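Local coordinates for protein Rna-directed RNA polymerase (Infectious pancreatic necrosis virus, PDB 3ZED) that probably copies the viral RNA genome as an RNA-dependent RNA polymerase, found both free and covalently attached to that RNA, at residues C410-L423 against A441-D454. Sequence-based numbering, arbitrary orientation.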
loop_
_atom_site.group_PDB
_atom_site.type_symbol
_atom_site.label_atom_id
_atom_site.label_comp_id
_atom_site.label_asym_id
_atom_site.label_seq_id
_atom_site.Cartn_x
_atom_site.Cartn_y
_atom_site.Cartn_z
ATOM N N CYS B 410 4.909 10.774 -7.522
ATOM C CA CYS B 410 6.125 9.972 -7.486
ATOM C C CYS B 410 6.917 10.021 -8.789
ATOM O O CYS B 410 6.363 9.858 -9.873
ATOM C CB CYS B 410 5.791 8.537 -7.104
ATOM S SG CYS B 410 7.213 7.568 -6.557
ATOM N N THR B 411 8.228 10.280 -8.666
ATOM C CA THR B 411 9.171 10.227 -9.774
ATOM C C THR B 411 9.944 8.904 -9.646
ATOM O O THR B 411 10.079 8.408 -8.516
ATOM C CB THR B 411 10.149 11.426 -9.797
ATOM O OG1 THR B 411 11.053 11.308 -8.698
ATOM C CG2 THR B 411 9.447 12.786 -9.813
ATOM N N PRO B 412 10.536 8.341 -10.736
ATOM C CA PRO B 412 11.357 7.127 -10.565
ATOM C C PRO B 412 12.475 7.352 -9.532
ATOM O O PRO B 412 12.823 6.425 -8.801
ATOM C CB PRO B 412 11.907 6.875 -11.973
ATOM C CG PRO B 412 10.881 7.518 -12.890
ATOM C CD PRO B 412 10.487 8.766 -12.152
ATOM N N GLN B 413 12.950 8.614 -9.403
ATOM C CA GLN B 413 14.002 9.043 -8.477
ATOM C C GLN B 413 13.571 8.951 -7.013
ATOM O O GLN B 413 14.424 8.704 -6.164
ATOM C CB GLN B 413 14.498 10.461 -8.811
ATOM C CG GLN B 413 15.396 10.504 -10.089
ATOM C CD GLN B 413 14.611 10.367 -11.392
ATOM O OE1 GLN B 413 13.404 10.664 -11.464
ATOM N NE2 GLN B 413 15.254 9.871 -12.438
ATOM N N HIS B 414 12.271 9.114 -6.710
ATOM C CA HIS B 414 11.760 8.918 -5.344
ATOM C C HIS B 414 11.910 7.445 -4.954
ATOM O O HIS B 414 12.395 7.144 -3.863
ATOM C CB HIS B 414 10.292 9.334 -5.226
ATOM C CG HIS B 414 10.071 10.807 -5.167
ATOM N ND1 HIS B 414 9.595 11.500 -6.266
ATOM C CD2 HIS B 414 10.233 11.670 -4.133
ATOM C CE1 HIS B 414 9.489 12.765 -5.873
ATOM N NE2 HIS B 414 9.859 12.916 -4.597
ATOM N N MET B 415 11.526 6.526 -5.869
ATOM C CA MET B 415 11.645 5.090 -5.605
ATOM C C MET B 415 13.114 4.676 -5.522
ATOM O O MET B 415 13.458 3.821 -4.710
ATOM C CB MET B 415 10.909 4.268 -6.668
ATOM C CG MET B 415 10.992 2.785 -6.414
ATOM S SD MET B 415 9.771 1.889 -7.348
ATOM C CE MET B 415 10.354 0.244 -7.060
ATOM N N GLN B 416 13.975 5.290 -6.358
ATOM C CA GLN B 416 15.404 5.022 -6.352
ATOM C C GLN B 416 16.012 5.384 -4.980
ATOM O O GLN B 416 16.843 4.632 -4.476
ATOM C CB GLN B 416 16.085 5.796 -7.477
ATOM C CG GLN B 416 17.531 5.372 -7.700
ATOM C CD GLN B 416 18.097 6.073 -8.887
ATOM O OE1 GLN B 416 18.117 7.305 -8.951
ATOM N NE2 GLN B 416 18.559 5.303 -9.850
ATOM N N ALA B 417 15.591 6.526 -4.386
ATOM C CA ALA B 417 16.039 6.972 -3.053
ATOM C C ALA B 417 15.554 5.984 -1.967
ATOM O O ALA B 417 16.298 5.696 -1.025
ATOM C CB ALA B 417 15.538 8.380 -2.764
ATOM N N MET B 418 14.340 5.425 -2.128
ATOM C CA MET B 418 13.818 4.407 -1.195
ATOM C C MET B 418 14.681 3.126 -1.322
ATOM O O MET B 418 15.030 2.525 -0.303
ATOM C CB MET B 418 12.333 4.116 -1.457
ATOM C CG MET B 418 11.752 2.976 -0.584
ATOM S SD MET B 418 12.043 3.147 1.208
ATOM C CE MET B 418 11.169 4.714 1.557
ATOM N N MET B 419 15.034 2.734 -2.567
ATOM C CA MET B 419 15.900 1.570 -2.846
ATOM C C MET B 419 17.274 1.765 -2.202
ATOM O O MET B 419 17.828 0.817 -1.636
ATOM C CB MET B 419 16.045 1.326 -4.370
ATOM C CG MET B 419 14.849 0.621 -4.973
ATOM S SD MET B 419 14.614 -1.045 -4.310
ATOM C CE MET B 419 13.656 -1.788 -5.639
ATOM N N TYR B 420 17.804 3.011 -2.262
ATOM C CA TYR B 420 19.072 3.365 -1.625
ATOM C C TYR B 420 18.972 3.113 -0.105
ATOM O O TYR B 420 19.848 2.480 0.469
ATOM C CB TYR B 420 19.425 4.834 -1.929
ATOM C CG TYR B 420 20.660 5.318 -1.205
ATOM C CD1 TYR B 420 21.929 5.146 -1.758
ATOM C CD2 TYR B 420 20.566 5.945 0.037
ATOM C CE1 TYR B 420 23.073 5.555 -1.079
ATOM C CE2 TYR B 420 21.705 6.353 0.726
ATOM C CZ TYR B 420 22.957 6.166 0.158
ATOM O OH TYR B 420 24.087 6.581 0.823
ATOM N N TYR B 421 17.893 3.613 0.530
ATOM C CA TYR B 421 17.651 3.471 1.966
ATOM C C TYR B 421 17.538 1.995 2.381
ATOM O O TYR B 421 18.168 1.594 3.359
ATOM C CB TYR B 421 16.390 4.246 2.373
ATOM C CG TYR B 421 16.072 4.143 3.847
ATOM C CD1 TYR B 421 16.918 4.695 4.804
ATOM C CD2 TYR B 421 14.925 3.494 4.286
ATOM C CE1 TYR B 421 16.642 4.586 6.163
ATOM C CE2 TYR B 421 14.630 3.386 5.644
ATOM C CZ TYR B 421 15.499 3.922 6.580
ATOM O OH TYR B 421 15.203 3.842 7.912
ATOM N N LEU B 422 16.787 1.184 1.621
ATOM C CA LEU B 422 16.623 -0.242 1.917
ATOM C C LEU B 422 17.939 -1.021 1.771
ATOM O O LEU B 422 18.232 -1.871 2.602
ATOM C CB LEU B 422 15.555 -0.868 1.004
ATOM C CG LEU B 422 14.079 -0.394 1.179
ATOM C CD1 LEU B 422 13.197 -1.031 0.142
ATOM C CD2 LEU B 422 13.520 -0.758 2.555
ATOM N N LEU B 423 18.736 -0.729 0.724
ATOM C CA LEU B 423 19.986 -1.453 0.475
ATOM C C LEU B 423 21.119 -1.030 1.403
ATOM O O LEU B 423 21.972 -1.856 1.682
ATOM C CB LEU B 423 20.435 -1.337 -0.990
ATOM C CG LEU B 423 20.048 -2.517 -1.901
ATOM C CD1 LEU B 423 18.519 -2.613 -2.079
ATOM C CD2 LEU B 423 20.723 -2.396 -3.262
ATOM N N ALA B 441 21.967 -5.102 -7.181
ATOM C CA ALA B 441 22.169 -3.644 -7.052
ATOM C C ALA B 441 21.720 -2.961 -8.356
ATOM O O ALA B 441 21.118 -1.898 -8.295
ATOM C CB ALA B 441 23.638 -3.325 -6.767
ATOM N N THR B 442 21.943 -3.616 -9.520
ATOM C CA THR B 442 21.539 -3.124 -10.843
ATOM C C THR B 442 20.016 -3.139 -10.958
ATOM O O THR B 442 19.427 -2.146 -11.387
ATOM C CB THR B 442 22.194 -3.970 -11.954
ATOM O OG1 THR B 442 23.603 -3.942 -11.753
ATOM C CG2 THR B 442 21.861 -3.464 -13.367
ATOM N N PHE B 443 19.379 -4.266 -10.576
ATOM C CA PHE B 443 17.931 -4.350 -10.631
ATOM C C PHE B 443 17.320 -3.298 -9.744
ATOM O O PHE B 443 16.511 -2.512 -10.231
ATOM C CB PHE B 443 17.415 -5.745 -10.236
ATOM C CG PHE B 443 15.907 -5.792 -10.118
ATOM C CD1 PHE B 443 15.096 -5.648 -11.246
ATOM C CD2 PHE B 443 15.295 -5.883 -8.870
ATOM C CE1 PHE B 443 13.696 -5.634 -11.134
ATOM C CE2 PHE B 443 13.893 -5.855 -8.752
ATOM C CZ PHE B 443 13.102 -5.732 -9.885
ATOM N N ALA B 444 17.736 -3.241 -8.465
ATOM C CA ALA B 444 17.145 -2.329 -7.481
ATOM C C ALA B 444 17.376 -0.855 -7.789
ATOM O O ALA B 444 16.420 -0.079 -7.735
ATOM C CB ALA B 444 17.667 -2.652 -6.087
ATOM N N MET B 445 18.622 -0.472 -8.127
ATOM C CA MET B 445 18.976 0.931 -8.330
ATOM C C MET B 445 18.793 1.445 -9.738
ATOM O O MET B 445 18.412 2.598 -9.916
ATOM C CB MET B 445 20.452 1.193 -7.925
ATOM C CG MET B 445 20.809 0.803 -6.478
ATOM S SD MET B 445 19.663 1.381 -5.173
ATOM C CE MET B 445 19.817 3.141 -5.346
ATOM N N ASN B 446 19.119 0.636 -10.728
ATOM C CA ASN B 446 19.176 1.125 -12.092
ATOM C C ASN B 446 17.992 0.778 -12.967
ATOM O O ASN B 446 17.813 1.451 -13.982
ATOM C CB ASN B 446 20.465 0.607 -12.762
ATOM C CG ASN B 446 21.731 0.936 -12.007
ATOM O OD1 ASN B 446 22.353 0.074 -11.416
ATOM N ND2 ASN B 446 22.160 2.182 -12.036
ATOM N N VAL B 447 17.209 -0.263 -12.637
ATOM C CA VAL B 447 16.117 -0.656 -13.539
ATOM C C VAL B 447 14.740 -0.625 -12.860
ATOM O O VAL B 447 13.819 -0.032 -13.421
ATOM C CB VAL B 447 16.402 -2.051 -14.177
ATOM C CG1 VAL B 447 15.228 -2.554 -15.020
ATOM C CG2 VAL B 447 17.697 -2.040 -14.993
ATOM N N ALA B 448 14.585 -1.293 -11.705
ATOM C CA ALA B 448 13.303 -1.440 -11.005
ATOM C C ALA B 448 12.495 -0.132 -10.876
ATOM O O ALA B 448 11.317 -0.188 -11.203
ATOM C CB ALA B 448 13.498 -2.068 -9.629
ATOM N N PRO B 449 13.040 1.042 -10.460
ATOM C CA PRO B 449 12.190 2.236 -10.351
ATOM C C PRO B 449 11.449 2.607 -11.644
ATOM O O PRO B 449 10.304 3.061 -11.540
ATOM C CB PRO B 449 13.169 3.331 -9.923
ATOM C CG PRO B 449 14.249 2.597 -9.183
ATOM C CD PRO B 449 14.417 1.340 -9.997
ATOM N N SER B 450 12.036 2.349 -12.846
ATOM C CA SER B 450 11.383 2.692 -14.125
ATOM C C SER B 450 10.456 1.596 -14.632
ATOM O O SER B 450 9.767 1.785 -15.638
ATOM C CB SER B 450 12.405 3.058 -15.194
ATOM O OG SER B 450 12.810 4.400 -14.998
ATOM N N MET B 451 10.381 0.492 -13.918
ATOM C CA MET B 451 9.457 -0.561 -14.299
ATOM C C MET B 451 8.062 -0.289 -13.731
ATOM O O MET B 451 7.079 -0.747 -14.300
ATOM C CB MET B 451 9.976 -1.919 -13.843
ATOM C CG MET B 451 11.075 -2.452 -14.748
ATOM S SD MET B 451 11.741 -3.932 -13.997
ATOM C CE MET B 451 10.709 -5.158 -14.746
ATOM N N VAL B 452 7.970 0.454 -12.615
ATOM C CA VAL B 452 6.675 0.684 -11.955
ATOM C C VAL B 452 6.384 2.196 -11.748
ATOM O O VAL B 452 5.280 2.536 -11.324
ATOM C CB VAL B 452 6.534 -0.128 -10.632
ATOM C CG1 VAL B 452 6.616 -1.630 -10.896
ATOM C CG2 VAL B 452 7.555 0.290 -9.583
ATOM N N VAL B 453 7.346 3.092 -12.087
ATOM C CA VAL B 453 7.151 4.550 -11.958
ATOM C C VAL B 453 7.389 5.211 -13.315
ATOM O O VAL B 453 8.454 5.018 -13.924
ATOM C CB VAL B 453 8.001 5.227 -10.849
ATOM C CG1 VAL B 453 7.539 6.667 -10.626
ATOM C CG2 VAL B 453 7.999 4.422 -9.538
ATOM N N ASP B 454 6.373 6.006 -13.779
ATOM C CA ASP B 454 6.339 6.738 -15.055
ATOM C C ASP B 454 6.544 5.794 -16.237
ATOM O O ASP B 454 7.250 6.142 -17.190
ATOM C CB ASP B 454 7.394 7.881 -15.092
ATOM C CG ASP B 454 7.100 9.086 -14.222
ATOM O OD1 ASP B 454 5.913 9.314 -13.896
ATOM O OD2 ASP B 454 8.052 9.817 -13.887
HETATM O O HOH W 1 6.689 11.577 -12.242
#
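The carbonyl O of Met445 takes a nearly straight hydrogen bond from Gln416 NE2 (2.7 Å, N-H...O 169°), where two helices within the RdRp catalytic region pack roughly antiparallel, at 138°. Helix 441-452 widens into a pi-type turn at 443-447 and kinks at Pro449, which has no N-H to give to Met445 O; the side-chain amide of Gln416 bonds to that oxygen instead. Gln416 reaches it with an extended chain, CG anti to the backbone N (chi1 -169°), and the acceptor lies almost in its amide plane. The side chain of Met445, folded at chi2 and chi3, is a knob among Gln416, Met419, Tyr420 and Leu423, its CE 3.8 Å from Tyr420 CB. Met419 lies against Ala444, with Met419 CG 3.3 Å from Ala444 O. Pro449 presses its CB to 3.3 Å from Pro412 O, while the extended Met415 sets SD 3.5 Å from Val452 CG2. Thr411 and His414 form a capping box at the start of helix 412-423. Beside it, Asp454, whose OD1 is bonded to Gly468 N, shares a water with Cys410: the water lies 2.9 Å from Cys410 O and 2.8 Å from Asp454 OD2.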